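Local coordinates for protein reducing end xylose-releasing exo-oligoxylanase (Paenibacillus barengoltzii G22, PDB 5YXT) that probably hydrolyses short xylo-oligosaccharides from their reducing end, releasing xylose, as a family 8 glycoside hydrolase, at residues I289-A294 and G334-A339; P174-D179 and R214-E219; G56-T61 and E69-G74. One frame throughout, in Å; residues are numbered along the deposited sequence.

Interaction 1. Residues I289-A294 and G334-A339; sequences IQAFFA and GPQAKA
The amide nitrogen NE2 of Gln290 is gripped twice, by the backbone O of Asn325 and by OG of Ser329, while the oxygen of the same amide is laid against Ala337 on the second helix. OE1 of Gln290 comes to 3.4 Å from Ala337 CA and 3.6 Å from Ala337 CB, a van der Waals approach and not a hydrogen bond. The two bonds to NE2 would hold the rotation of this buried carboxamide. Ser329 ties the helices together further, since its OG also bonds to Ala337 O.

Gln336 reaches in the reverse direction. Its side chain runs out extended (chi2 178°) and lays its amide across residues 291-294, with OE1 3.5 Å from Ala291 CA and NE2 3.3 Å from Ala294 CB. No direct hydrogen bond joins the two segments. A water takes that role instead, donating to Ala291 O at 2.8 Å and receiving a weak bond from Gln336 NE2 at 3.1 Å. The interface thus grades from a buried, firmly bonded glutamine to a more exposed one linked through solvent.

The helical segments cross at 69° with their axes 9.7 Å apart, a distance spanned by the two glutamines and small alanines. Pro335 packs on Cys9 of the second subunit and Ala339 on His4 of that same subunit. This is peripheral helix packing: the end of helix 281-294 lies over the start of helix 335-345, with Gly334 at the N-cap position just before it, and helix 318-327 backs helix 281-294 through Asn325 and Leu321.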
ATOM      1  N   ILE C 289      10.803   5.616  -6.464  1.00 17.69           N
ATOM      2  CA  ILE C 289      11.552   4.585  -7.178  1.00 15.78           C
ATOM      3  C   ILE C 289      11.021   3.204  -6.824  1.00 14.37           C
ATOM      4  O   ILE C 289      10.790   2.367  -7.703  1.00 15.24           O
ATOM      5  CB  ILE C 289      13.057   4.713  -6.876  1.00 16.31           C
ATOM      6  CG1 ILE C 289      13.555   6.097  -7.315  1.00 17.33           C
ATOM      7  CG2 ILE C 289      13.852   3.603  -7.579  1.00 15.74           C
ATOM      8  CD1 ILE C 289      14.926   6.481  -6.766  1.00 18.88           C
ATOM      9  N   GLN C 290      10.796   2.951  -5.529  1.00 14.03           N
ATOM     10  CA  GLN C 290      10.305   1.639  -5.122  1.00 16.98           C
ATOM     11  C   GLN C 290       8.900   1.385  -5.660  1.00 17.71           C
ATOM     12  O   GLN C 290       8.576   0.258  -6.044  1.00 19.20           O
ATOM     13  CB  GLN C 290      10.359   1.504  -3.596  1.00 17.08           C
ATOM     14  CG  GLN C 290      11.803   1.472  -3.051  1.00 13.98           C
ATOM     15  CD  GLN C 290      11.907   1.098  -1.581  1.00 16.79           C
ATOM     16  OE1 GLN C 290      11.008   1.386  -0.783  1.00 20.25           O
ATOM     17  NE2 GLN C 290      13.013   0.459  -1.212  1.00 14.98           N
ATOM     18  N   ALA C 291       8.062   2.425  -5.717  1.00 16.98           N
ATOM     19  CA  ALA C 291       6.738   2.274  -6.317  1.00 18.97           C
ATOM     20  C   ALA C 291       6.843   1.929  -7.795  1.00 21.65           C
ATOM     21  O   ALA C 291       6.072   1.105  -8.306  1.00 21.87           O
ATOM     22  CB  ALA C 291       5.917   3.550  -6.131  1.00 19.73           C
ATOM     23  N   PHE C 292       7.791   2.551  -8.501  1.00 16.90           N
ATOM     24  CA  PHE C 292       7.958   2.260  -9.915  1.00 16.98           C
ATOM     25  C   PHE C 292       8.312   0.800 -10.135  1.00 19.16           C
ATOM     26  O   PHE C 292       7.790   0.159 -11.053  1.00 22.01           O
ATOM     27  CB  PHE C 292       9.038   3.155 -10.522  1.00 17.47           C
ATOM     28  CG  PHE C 292       9.252   2.917 -11.999  1.00 17.25           C
ATOM     29  CD1 PHE C 292       8.374   3.445 -12.929  1.00 18.15           C
ATOM     30  CD2 PHE C 292      10.310   2.140 -12.451  1.00 20.62           C
ATOM     31  CE1 PHE C 292       8.562   3.218 -14.289  1.00 19.52           C
ATOM     32  CE2 PHE C 292      10.501   1.908 -13.808  1.00 16.71           C
ATOM     33  CZ  PHE C 292       9.627   2.449 -14.720  1.00 20.14           C
ATOM     34  N   PHE C 293       9.210   0.262  -9.315  1.00 18.29           N
ATOM     35  CA  PHE C 293       9.686  -1.098  -9.510  1.00 19.74           C
ATOM     36  C   PHE C 293       8.832  -2.139  -8.808  1.00 20.66           C
ATOM     37  O   PHE C 293       9.073  -3.336  -8.985  1.00 24.77           O
ATOM     38  CB  PHE C 293      11.152  -1.191  -9.074  1.00 19.11           C
ATOM     39  CG  PHE C 293      12.078  -0.610 -10.093  1.00 15.71           C
ATOM     40  CD1 PHE C 293      12.242  -1.243 -11.314  1.00 19.12           C
ATOM     41  CD2 PHE C 293      12.699   0.601  -9.878  1.00 15.56           C
ATOM     42  CE1 PHE C 293      13.058  -0.708 -12.285  1.00 17.96           C
ATOM     43  CE2 PHE C 293      13.526   1.151 -10.849  1.00 18.00           C
ATOM     44  CZ  PHE C 293      13.701   0.495 -12.051  1.00 16.74           C
ATOM     45  N   ALA C 294       7.812  -1.710  -8.062  1.00 23.88           N
ATOM     46  CA  ALA C 294       6.953  -2.655  -7.354  1.00 31.73           C
ATOM     47  C   ALA C 294       6.218  -3.580  -8.318  1.00 28.46           C
ATOM     48  O   ALA C 294       6.109  -4.784  -8.064  1.00 37.23           O
ATOM     49  CB  ALA C 294       5.957  -1.898  -6.477  1.00 30.64           C
ATOM     50  N   GLY C 334       7.098   0.988   5.097  1.00 31.33           N
ATOM     51  CA  GLY C 334       5.883   0.458   4.534  1.00 29.07           C
ATOM     52  C   GLY C 334       6.112  -0.856   3.814  1.00 28.74           C
ATOM     53  O   GLY C 334       7.225  -1.401   3.785  1.00 26.31           O
ATOM     54  N   PRO C 335       5.048  -1.392   3.215  1.00 32.51           N
ATOM     55  CA  PRO C 335       5.153  -2.723   2.589  1.00 28.13           C
ATOM     56  C   PRO C 335       6.043  -2.766   1.358  1.00 27.27           C
ATOM     57  O   PRO C 335       6.660  -3.807   1.107  1.00 26.68           O
ATOM     58  CB  PRO C 335       3.696  -3.061   2.242  1.00 31.62           C
ATOM     59  CG  PRO C 335       3.008  -1.726   2.166  1.00 33.04           C
ATOM     60  CD  PRO C 335       3.665  -0.891   3.220  1.00 30.99           C
ATOM     61  N   GLN C 336       6.127  -1.691   0.566  1.00 25.21           N
ATOM     62  CA  GLN C 336       6.988  -1.757  -0.609  1.00 25.97           C
ATOM     63  C   GLN C 336       8.459  -1.769  -0.217  1.00 21.73           C
ATOM     64  O   GLN C 336       9.272  -2.397  -0.901  1.00 20.67           O
ATOM     65  CB  GLN C 336       6.689  -0.598  -1.570  1.00 28.44           C
ATOM     66  CG  GLN C 336       5.437  -0.815  -2.440  1.00 30.92           C
ATOM     67  CD  GLN C 336       5.117   0.365  -3.345  1.00 33.60           C
ATOM     68  OE1 GLN C 336       5.560   1.494  -3.110  1.00 33.84           O
ATOM     69  NE2 GLN C 336       4.329   0.110  -4.386  1.00 31.08           N
ATOM     70  N   ALA C 337       8.815  -1.089   0.874  1.00 22.87           N
ATOM     71  CA  ALA C 337      10.194  -1.127   1.353  1.00 20.21           C
ATOM     72  C   ALA C 337      10.565  -2.519   1.835  1.00 22.01           C
ATOM     73  O   ALA C 337      11.666  -3.009   1.561  1.00 18.79           O
ATOM     74  CB  ALA C 337      10.387  -0.109   2.475  1.00 23.20           C
ATOM     75  N   LYS C 338       9.654  -3.173   2.555  1.00 19.39           N
ATOM     76  CA  LYS C 338       9.906  -4.539   2.991  1.00 21.59           C
ATOM     77  C   LYS C 338       9.942  -5.506   1.817  1.00 20.44           C
ATOM     78  O   LYS C 338      10.707  -6.477   1.842  1.00 19.70           O
ATOM     79  CB  LYS C 338       8.843  -4.964   4.002  1.00 22.45           C
ATOM     80  N   ALA C 339       9.135  -5.261   0.784  1.00 18.81           N
ATOM     81  CA  ALA C 339       9.141  -6.149  -0.373  1.00 20.10           C
ATOM     82  C   ALA C 339      10.455  -6.048  -1.148  1.00 20.56           C
ATOM     83  O   ALA C 339      11.012  -7.071  -1.568  1.00 17.90           O
ATOM     84  CB  ALA C 339       7.950  -5.843  -1.276  1.00 20.52           C
TER
HETATM   85  O   HOH W   1       3.506   0.873  -7.316  1.00 34.20           O

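Interaction 2. Residues P174-D179 and R214-E219; sequences PMWNPD and RAFWKE
Trp176, Phe216 and Trp217 make an aromatic cluster in which the loop tryptophan meets two consecutive residues of helix 214-231. Trp217 forms a T-shaped pair with it. The CZ3 and CH2 edge of Trp217 is directed at one face of the Trp176 indole, with planes at 82° and six-membered-ring centroids 4.7 Å apart. Trp217 CZ3 is 3.5 Å from both Trp176 CE2 and Trp176 CZ2, off the middle of that face. Although the Trp217 side chain leaves the helix alongside the loop, its far ring swings toward it.

Phe216 starts out directly toward the loop, its ring carried there by a CG that stands opposite the backbone N (chi1 -177°). It meets the loop with its edge: CZ is 3.7 Å from Trp176 CB and 3.9 Å from Asn177 O, and CE2 lies 4.0 Å from Pro178 CA. Toward the Trp176 indole itself the ring is oblique. In the (alpha/alpha)6 barrel of family 8 enzymes, this cluster joins the connection between helices 152-165 and 199-208 to the first turns of helix 214-231; Leu160 and Leu164 of helix 152-165 pack against Trp217, and Leu164 against Phe216 as well.

At Pro178 the loop makes an Asx turn, in which Asn177 OD1 accepts from Asp179 N at 2.7 Å, with the donor above the carbonyl plane, and also from Asn180 N. ND2 of Asn177 bonds to Glu190 OE1. Tyr202 forms an edge-to-face pair with Trp176, and Phe205 does the same with Trp217.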
ATOM      1  N   PRO C 174      39.828  20.642 -12.273  1.00 21.35           N
ATOM      2  CA  PRO C 174      39.403  19.972 -11.045  1.00 19.61           C
ATOM      3  C   PRO C 174      38.161  19.124 -11.297  1.00 19.83           C
ATOM      4  O   PRO C 174      37.482  19.246 -12.316  1.00 20.08           O
ATOM      5  CB  PRO C 174      39.109  21.141 -10.105  1.00 21.75           C
ATOM      6  CG  PRO C 174      38.570  22.186 -11.027  1.00 24.55           C
ATOM      7  CD  PRO C 174      39.333  22.030 -12.330  1.00 22.18           C
ATOM      8  N   MET C 175      37.871  18.255 -10.332  1.00 19.10           N
ATOM      9  CA  MET C 175      36.770  17.307 -10.449  1.00 19.45           C
ATOM     10  C   MET C 175      35.452  17.863  -9.950  1.00 19.03           C
ATOM     11  O   MET C 175      34.406  17.259 -10.215  1.00 17.16           O
ATOM     12  CB  MET C 175      37.076  16.029  -9.667  1.00 19.33           C
ATOM     13  CG  MET C 175      37.473  14.867 -10.534  1.00 25.06           C
ATOM     14  SD  MET C 175      38.096  13.493  -9.555  1.00 27.64           S
ATOM     15  CE  MET C 175      39.049  12.647 -10.795  1.00 25.66           C
ATOM     16  N   TRP C 176      35.492  18.962  -9.198  1.00 18.12           N
ATOM     17  CA  TRP C 176      34.310  19.676  -8.742  1.00 17.25           C
ATOM     18  C   TRP C 176      34.301  21.045  -9.394  1.00 21.08           C
ATOM     19  O   TRP C 176      35.329  21.730  -9.420  1.00 20.16           O
ATOM     20  CB  TRP C 176      34.290  19.829  -7.213  1.00 16.54           C
ATOM     21  CG  TRP C 176      33.665  18.678  -6.515  1.00 16.23           C
ATOM     22  CD1 TRP C 176      32.407  18.635  -5.975  1.00 18.01           C
ATOM     23  CD2 TRP C 176      34.242  17.384  -6.288  1.00 17.63           C
ATOM     24  NE1 TRP C 176      32.171  17.397  -5.430  1.00 15.59           N
ATOM     25  CE2 TRP C 176      33.276  16.610  -5.604  1.00 17.18           C
ATOM     26  CE3 TRP C 176      35.473  16.801  -6.598  1.00 18.37           C
ATOM     27  CZ2 TRP C 176      33.504  15.283  -5.229  1.00 15.73           C
ATOM     28  CZ3 TRP C 176      35.701  15.482  -6.224  1.00 18.30           C
ATOM     29  CH2 TRP C 176      34.720  14.737  -5.546  1.00 18.09           C
ATOM     30  N   ASN C 177      33.153  21.439  -9.916  1.00 19.32           N
ATOM     31  CA  ASN C 177      33.018  22.786 -10.449  1.00 21.04           C
ATOM     32  C   ASN C 177      33.072  23.783  -9.298  1.00 22.81           C
ATOM     33  O   ASN C 177      32.341  23.624  -8.308  1.00 22.43           O
ATOM     34  CB  ASN C 177      31.711  22.911 -11.217  1.00 22.87           C
ATOM     35  CG  ASN C 177      31.453  24.313 -11.688  1.00 24.76           C
ATOM     36  OD1 ASN C 177      31.058  25.171 -10.910  1.00 24.78           O
ATOM     37  ND2 ASN C 177      31.664  24.554 -12.973  1.00 26.38           N
ATOM     38  N   PRO C 178      33.922  24.808  -9.374  1.00 22.56           N
ATOM     39  CA  PRO C 178      34.074  25.721  -8.227  1.00 26.95           C
ATOM     40  C   PRO C 178      32.899  26.662  -8.034  1.00 30.11           C
ATOM     41  O   PRO C 178      32.747  27.223  -6.938  1.00 30.06           O
ATOM     42  CB  PRO C 178      35.355  26.496  -8.564  1.00 29.94           C
ATOM     43  CG  PRO C 178      35.417  26.476 -10.055  1.00 29.94           C
ATOM     44  CD  PRO C 178      34.824  25.154 -10.488  1.00 24.69           C
ATOM     45  N   ASP C 179      32.062  26.849  -9.054  1.00 26.68           N
ATOM     46  CA  ASP C 179      30.945  27.781  -8.966  1.00 29.07           C
ATOM     47  C   ASP C 179      29.696  27.150  -8.364  1.00 28.72           C
ATOM     48  O   ASP C 179      29.079  27.737  -7.470  1.00 30.03           O
ATOM     49  CB  ASP C 179      30.630  28.342 -10.355  1.00 31.33           C
ATOM     50  CG  ASP C 179      31.855  28.915 -11.029  1.00 37.64           C
ATOM     51  OD1 ASP C 179      32.410  29.897 -10.492  1.00 41.56           O
ATOM     52  OD2 ASP C 179      32.276  28.383 -12.079  1.00 41.81           O
ATOM     53  N   ARG C 214      37.593  22.519   3.767  1.00 17.00           N
ATOM     54  CA  ARG C 214      36.431  21.954   4.445  1.00 17.38           C
ATOM     55  C   ARG C 214      35.169  22.780   4.217  1.00 20.27           C
ATOM     56  O   ARG C 214      34.076  22.214   4.114  1.00 19.08           O
ATOM     57  CB  ARG C 214      36.721  21.804   5.929  1.00 16.34           C
ATOM     58  CG  ARG C 214      37.911  20.922   6.202  1.00 16.37           C
ATOM     59  CD  ARG C 214      38.140  20.713   7.680  1.00 18.25           C
ATOM     60  NE  ARG C 214      39.265  19.812   7.903  1.00 17.85           N
ATOM     61  CZ  ARG C 214      39.848  19.607   9.076  1.00 21.17           C
ATOM     62  NH1 ARG C 214      39.422  20.248  10.155  1.00 23.73           N
ATOM     63  NH2 ARG C 214      40.858  18.748   9.169  1.00 23.09           N
ATOM     64  N   ALA C 215      35.290  24.104   4.120  1.00 19.25           N
ATOM     65  CA  ALA C 215      34.118  24.906   3.775  1.00 20.43           C
ATOM     66  C   ALA C 215      33.545  24.500   2.422  1.00 18.94           C
ATOM     67  O   ALA C 215      32.322  24.360   2.274  1.00 17.46           O
ATOM     68  CB  ALA C 215      34.473  26.392   3.778  1.00 22.96           C
ATOM     69  N   PHE C 216      34.409  24.303   1.422  1.00 18.01           N
ATOM     70  CA  PHE C 216      33.930  23.879   0.107  1.00 19.82           C
ATOM     71  C   PHE C 216      33.168  22.560   0.200  1.00 17.42           C
ATOM     72  O   PHE C 216      32.094  22.409  -0.395  1.00 17.26           O
ATOM     73  CB  PHE C 216      35.100  23.762  -0.876  1.00 18.49           C
ATOM     74  CG  PHE C 216      34.686  23.394  -2.282  1.00 19.36           C
ATOM     75  CD1 PHE C 216      34.432  22.061  -2.633  1.00 19.47           C
ATOM     76  CD2 PHE C 216      34.554  24.371  -3.258  1.00 22.56           C
ATOM     77  CE1 PHE C 216      34.045  21.722  -3.917  1.00 19.77           C
ATOM     78  CE2 PHE C 216      34.180  24.027  -4.551  1.00 29.02           C
ATOM     79  CZ  PHE C 216      33.922  22.692  -4.875  1.00 20.42           C
ATOM     80  N   TRP C 217      33.722  21.589   0.930  1.00 15.27           N
ATOM     81  CA  TRP C 217      33.099  20.272   0.999  1.00 16.34           C
ATOM     82  C   TRP C 217      31.736  20.351   1.666  1.00 17.88           C
ATOM     83  O   TRP C 217      30.788  19.674   1.248  1.00 14.33           O
ATOM     84  CB  TRP C 217      34.006  19.288   1.748  1.00 15.10           C
ATOM     85  CG  TRP C 217      35.200  18.831   0.940  1.00 15.91           C
ATOM     86  CD1 TRP C 217      36.515  18.983   1.262  1.00 15.05           C
ATOM     87  CD2 TRP C 217      35.173  18.135  -0.317  1.00 15.82           C
ATOM     88  NE1 TRP C 217      37.307  18.440   0.275  1.00 15.94           N
ATOM     89  CE2 TRP C 217      36.509  17.906  -0.700  1.00 16.61           C
ATOM     90  CE3 TRP C 217      34.151  17.680  -1.151  1.00 17.12           C
ATOM     91  CZ2 TRP C 217      36.851  17.243  -1.888  1.00 16.10           C
ATOM     92  CZ3 TRP C 217      34.492  17.021  -2.334  1.00 18.26           C
ATOM     93  CH2 TRP C 217      35.830  16.817  -2.689  1.00 15.51           C
ATOM     94  N   LYS C 218      31.620  21.173   2.712  1.00 15.46           N
ATOM     95  CA  LYS C 218      30.319  21.364   3.342  1.00 19.72           C
ATOM     96  C   LYS C 218      29.309  21.937   2.356  1.00 17.21           C
ATOM     97  O   LYS C 218      28.134  21.554   2.377  1.00 18.12           O
ATOM     98  CB  LYS C 218      30.443  22.284   4.553  1.00 23.13           C
ATOM     99  CG  LYS C 218      29.172  22.402   5.362  1.00 29.11           C
ATOM    100  CD  LYS C 218      28.735  21.049   5.841  1.00 31.16           C
ATOM    101  CE  LYS C 218      27.544  21.177   6.756  1.00 36.53           C
ATOM    102  NZ  LYS C 218      27.973  21.540   8.133  1.00 41.12           N
ATOM    103  N   GLU C 219      29.741  22.875   1.500  1.00 17.07           N
ATOM    104  CA  GLU C 219      28.832  23.452   0.511  1.00 20.52           C
ATOM    105  C   GLU C 219      28.541  22.458  -0.608  1.00 18.83           C
ATOM    106  O   GLU C 219      27.443  22.476  -1.173  1.00 17.52           O
ATOM    107  CB  GLU C 219      29.416  24.756  -0.047  1.00 25.31           C
ATOM    108  CG  GLU C 219      28.619  25.509  -1.081  1.00 40.86           C
ATOM    109  CD  GLU C 219      27.186  25.703  -0.715  1.00 50.82           C
ATOM    110  OE1 GLU C 219      26.419  25.378  -1.612  1.00 48.40           O
ATOM    111  OE2 GLU C 219      26.851  26.131   0.455  1.00 54.87           O
TER

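Interaction 3. Residues G56-T61 and E69-G74; sequences GYMLDT and EGMSYG
A strand of the antiparallel sheet, 55-60, packs across helix 68-80 through two bent methionines, Met58 and Met71, each reaching to the backbone of the other element. The sulfur of Met71 is the acceptor of a weak but nearly straight hydrogen bond from Met58 N, 3.3 Å long with an N-H...SD angle of 172°. Beyond the sulfur, Met71 CE lies against the strand, 3.6 Å from both Gly56 O and Tyr57 CB. Bends at chi2 and chi3 turn the end of Met71 toward the strand.

The helix follows the strand closely in sequence, separated from it by the short strand 65-67, and the directions of segments 56-60 and 69-74 differ by 128°. Here the small sheet meets a helix of what is, as in family 8 enzymes, probably an (alpha/alpha)6 barrel. Strand 55-60 is bonded to strand 48-51 and the residue before it, by backbone bonds of Tyr57 with Tyr49 and Leu59 with Ile47.

Met58 points at the helix where Gly70 and Gly74, one turn apart, present bare backbone. Its CG comes to 3.3 Å from Gly70 O, and its chain, folded at chi2 (-83°) and chi3, sets CE 3.9 Å from Gly74 CA. The buried Met71 is also packed by Ile90, Trp93, Thr94 and Met98 of helix 84-98 and by Phe132 of helix 126-143, while the Tyr57 ring meets that of Trp93.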
ATOM      1  N   GLY C  56      46.652  -7.109  -5.598  1.00 19.19           N
ATOM      2  CA  GLY C  56      45.431  -7.784  -5.978  1.00 19.54           C
ATOM      3  C   GLY C  56      44.546  -6.758  -6.655  1.00 19.31           C
ATOM      4  O   GLY C  56      44.747  -5.550  -6.509  1.00 18.17           O
ATOM      5  N   TYR C  57      43.593  -7.258  -7.433  1.00 17.53           N
ATOM      6  CA  TYR C  57      42.750  -6.347  -8.185  1.00 16.73           C
ATOM      7  C   TYR C  57      41.317  -6.860  -8.217  1.00 19.33           C
ATOM      8  O   TYR C  57      41.039  -8.035  -7.969  1.00 17.66           O
ATOM      9  CB  TYR C  57      43.289  -6.114  -9.613  1.00 19.90           C
ATOM     10  CG  TYR C  57      43.526  -7.384 -10.405  1.00 21.37           C
ATOM     11  CD1 TYR C  57      42.496  -7.973 -11.128  1.00 23.42           C
ATOM     12  CD2 TYR C  57      44.782  -8.001 -10.419  1.00 23.85           C
ATOM     13  CE1 TYR C  57      42.707  -9.141 -11.847  1.00 25.28           C
ATOM     14  CE2 TYR C  57      45.001  -9.172 -11.138  1.00 25.58           C
ATOM     15  CZ  TYR C  57      43.961  -9.733 -11.844  1.00 27.94           C
ATOM     16  OH  TYR C  57      44.164 -10.886 -12.556  1.00 29.36           O
ATOM     17  N   MET C  58      40.407  -5.930  -8.497  1.00 19.77           N
ATOM     18  CA  MET C  58      39.009  -6.222  -8.778  1.00 18.95           C
ATOM     19  C   MET C  58      38.841  -6.216 -10.288  1.00 21.08           C
ATOM     20  O   MET C  58      39.188  -5.233 -10.949  1.00 21.92           O
ATOM     21  CB  MET C  58      38.088  -5.182  -8.139  1.00 17.71           C
ATOM     22  CG  MET C  58      38.422  -4.892  -6.706  1.00 17.81           C
ATOM     23  SD  MET C  58      37.680  -6.132  -5.644  1.00 20.60           S
ATOM     24  CE  MET C  58      35.949  -5.781  -5.904  1.00 19.00           C
ATOM     25  N   LEU C  59      38.292  -7.291 -10.827  1.00 21.52           N
ATOM     26  CA  LEU C  59      38.222  -7.492 -12.266  1.00 22.16           C
ATOM     27  C   LEU C  59      36.798  -7.223 -12.746  1.00 25.51           C
ATOM     28  O   LEU C  59      35.851  -7.834 -12.247  1.00 25.67           O
ATOM     29  CB  LEU C  59      38.655  -8.916 -12.611  1.00 25.02           C
ATOM     30  CG  LEU C  59      39.021  -9.267 -14.053  1.00 32.24           C
ATOM     31  CD1 LEU C  59      37.811  -9.802 -14.815  1.00 40.66           C
ATOM     32  CD2 LEU C  59      39.651  -8.097 -14.772  1.00 34.42           C
ATOM     33  N   ASP C  60      36.648  -6.285 -13.681  1.00 25.58           N
ATOM     34  CA  ASP C  60      35.413  -6.142 -14.450  1.00 26.50           C
ATOM     35  C   ASP C  60      35.318  -7.361 -15.346  1.00 31.46           C
ATOM     36  O   ASP C  60      35.948  -7.418 -16.404  1.00 32.91           O
ATOM     37  CB  ASP C  60      35.413  -4.852 -15.267  1.00 29.25           C
ATOM     38  CG  ASP C  60      34.114  -4.646 -16.064  1.00 34.16           C
ATOM     39  OD1 ASP C  60      33.415  -5.638 -16.388  1.00 32.58           O
ATOM     40  OD2 ASP C  60      33.790  -3.476 -16.374  1.00 34.20           O
ATOM     41  N   THR C  61      34.535  -8.346 -14.912  1.00 30.37           N
ATOM     42  CA  THR C  61      34.435  -9.604 -15.639  1.00 31.56           C
ATOM     43  C   THR C  61      33.865  -9.412 -17.042  1.00 33.99           C
ATOM     44  O   THR C  61      34.199 -10.174 -17.954  1.00 33.68           O
ATOM     45  CB  THR C  61      33.581 -10.576 -14.827  1.00 28.09           C
ATOM     46  OG1 THR C  61      32.362  -9.927 -14.443  1.00 29.73           O
ATOM     47  CG2 THR C  61      34.316 -10.979 -13.565  1.00 26.02           C
ATOM     48  N   GLU C  69      36.665   2.399 -10.464  1.00 20.38           N
ATOM     49  CA  GLU C  69      35.388   2.157  -9.793  1.00 24.15           C
ATOM     50  C   GLU C  69      35.459   0.901  -8.936  1.00 18.37           C
ATOM     51  O   GLU C  69      35.266   0.961  -7.720  1.00 19.56           O
ATOM     52  CB  GLU C  69      34.248   2.020 -10.799  1.00 27.02           C
ATOM     53  CG  GLU C  69      33.076   2.952 -10.561  1.00 39.37           C
ATOM     54  CD  GLU C  69      31.960   2.791 -11.615  1.00 48.48           C
ATOM     55  OE1 GLU C  69      31.409   1.671 -11.804  1.00 46.53           O
ATOM     56  OE2 GLU C  69      31.661   3.803 -12.298  1.00 47.65           O
ATOM     57  N   GLY C  70      35.763  -0.230  -9.570  1.00 17.34           N
ATOM     58  CA  GLY C  70      35.833  -1.487  -8.848  1.00 18.61           C
ATOM     59  C   GLY C  70      36.937  -1.521  -7.806  1.00 17.06           C
ATOM     60  O   GLY C  70      36.745  -2.042  -6.707  1.00 16.25           O
ATOM     61  N   MET C  71      38.106  -0.971  -8.134  1.00 15.34           N
ATOM     62  CA  MET C  71      39.192  -0.948  -7.154  1.00 17.86           C
ATOM     63  C   MET C  71      38.785  -0.162  -5.915  1.00 16.40           C
ATOM     64  O   MET C  71      39.013  -0.596  -4.780  1.00 14.32           O
ATOM     65  CB  MET C  71      40.447  -0.343  -7.775  1.00 15.73           C
ATOM     66  CG  MET C  71      41.071  -1.196  -8.865  1.00 19.16           C
ATOM     67  SD  MET C  71      41.520  -2.838  -8.293  1.00 20.07           S
ATOM     68  CE  MET C  71      43.314  -2.750  -8.276  1.00 21.07           C
ATOM     69  N   SER C  72      38.174   1.006  -6.118  1.00 16.35           N
ATOM     70  CA  SER C  72      37.765   1.808  -4.970  1.00 14.60           C
ATOM     71  C   SER C  72      36.609   1.157  -4.224  1.00 14.78           C
ATOM     72  O   SER C  72      36.541   1.246  -2.989  1.00 16.02           O
ATOM     73  CB  SER C  72      37.401   3.219  -5.432  1.00 16.11           C
ATOM     74  OG  SER C  72      36.230   3.197  -6.221  1.00 16.13           O
ATOM     75  N   TYR C  73      35.694   0.493  -4.943  1.00 14.48           N
ATOM     76  CA  TYR C  73      34.654  -0.283  -4.270  1.00 15.96           C
ATOM     77  C   TYR C  73      35.266  -1.380  -3.415  1.00 16.26           C
ATOM     78  O   TYR C  73      34.802  -1.648  -2.297  1.00 16.24           O
ATOM     79  CB  TYR C  73      33.719  -0.928  -5.288  1.00 16.72           C
ATOM     80  CG  TYR C  73      32.681  -0.042  -5.919  1.00 16.59           C
ATOM     81  CD1 TYR C  73      32.475   1.256  -5.477  1.00 19.71           C
ATOM     82  CD2 TYR C  73      31.893  -0.519  -6.957  1.00 20.21           C
ATOM     83  CE1 TYR C  73      31.508   2.064  -6.060  1.00 23.39           C
ATOM     84  CE2 TYR C  73      30.932   0.280  -7.548  1.00 23.93           C
ATOM     85  CZ  TYR C  73      30.744   1.567  -7.091  1.00 23.73           C
ATOM     86  OH  TYR C  73      29.782   2.357  -7.667  1.00 28.60           O
ATOM     87  N   GLY C  74      36.266  -2.073  -3.962  1.00 15.92           N
ATOM     88  CA  GLY C  74      36.908  -3.139  -3.216  1.00 16.44           C
ATOM     89  C   GLY C  74      37.552  -2.630  -1.945  1.00 15.18           C
ATOM     90  O   GLY C  74      37.475  -3.275  -0.897  1.00 16.22           O
TER

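The three contacts are separate and come in series along the chain: interaction 3 first, then interaction 2, then interaction 1, all within the family 8 region. Interaction 3 is nearest the centre of the chain, its centre about 12 Å away, against 19 Å for interaction 2 and 22 Å for interaction 1. Their centres stand 27 to 34 Å apart, and no two touch; interactions 2 and 3 approach most closely, with nearest atoms about 11 Å apart. They join different elements, a sheet strand to a helix, an interhelical loop to a helix, and two helices near a subunit interface, so they tie together different parts of one catalytic fold. Helix 126-143 nevertheless lies against both interactions 2 and 3.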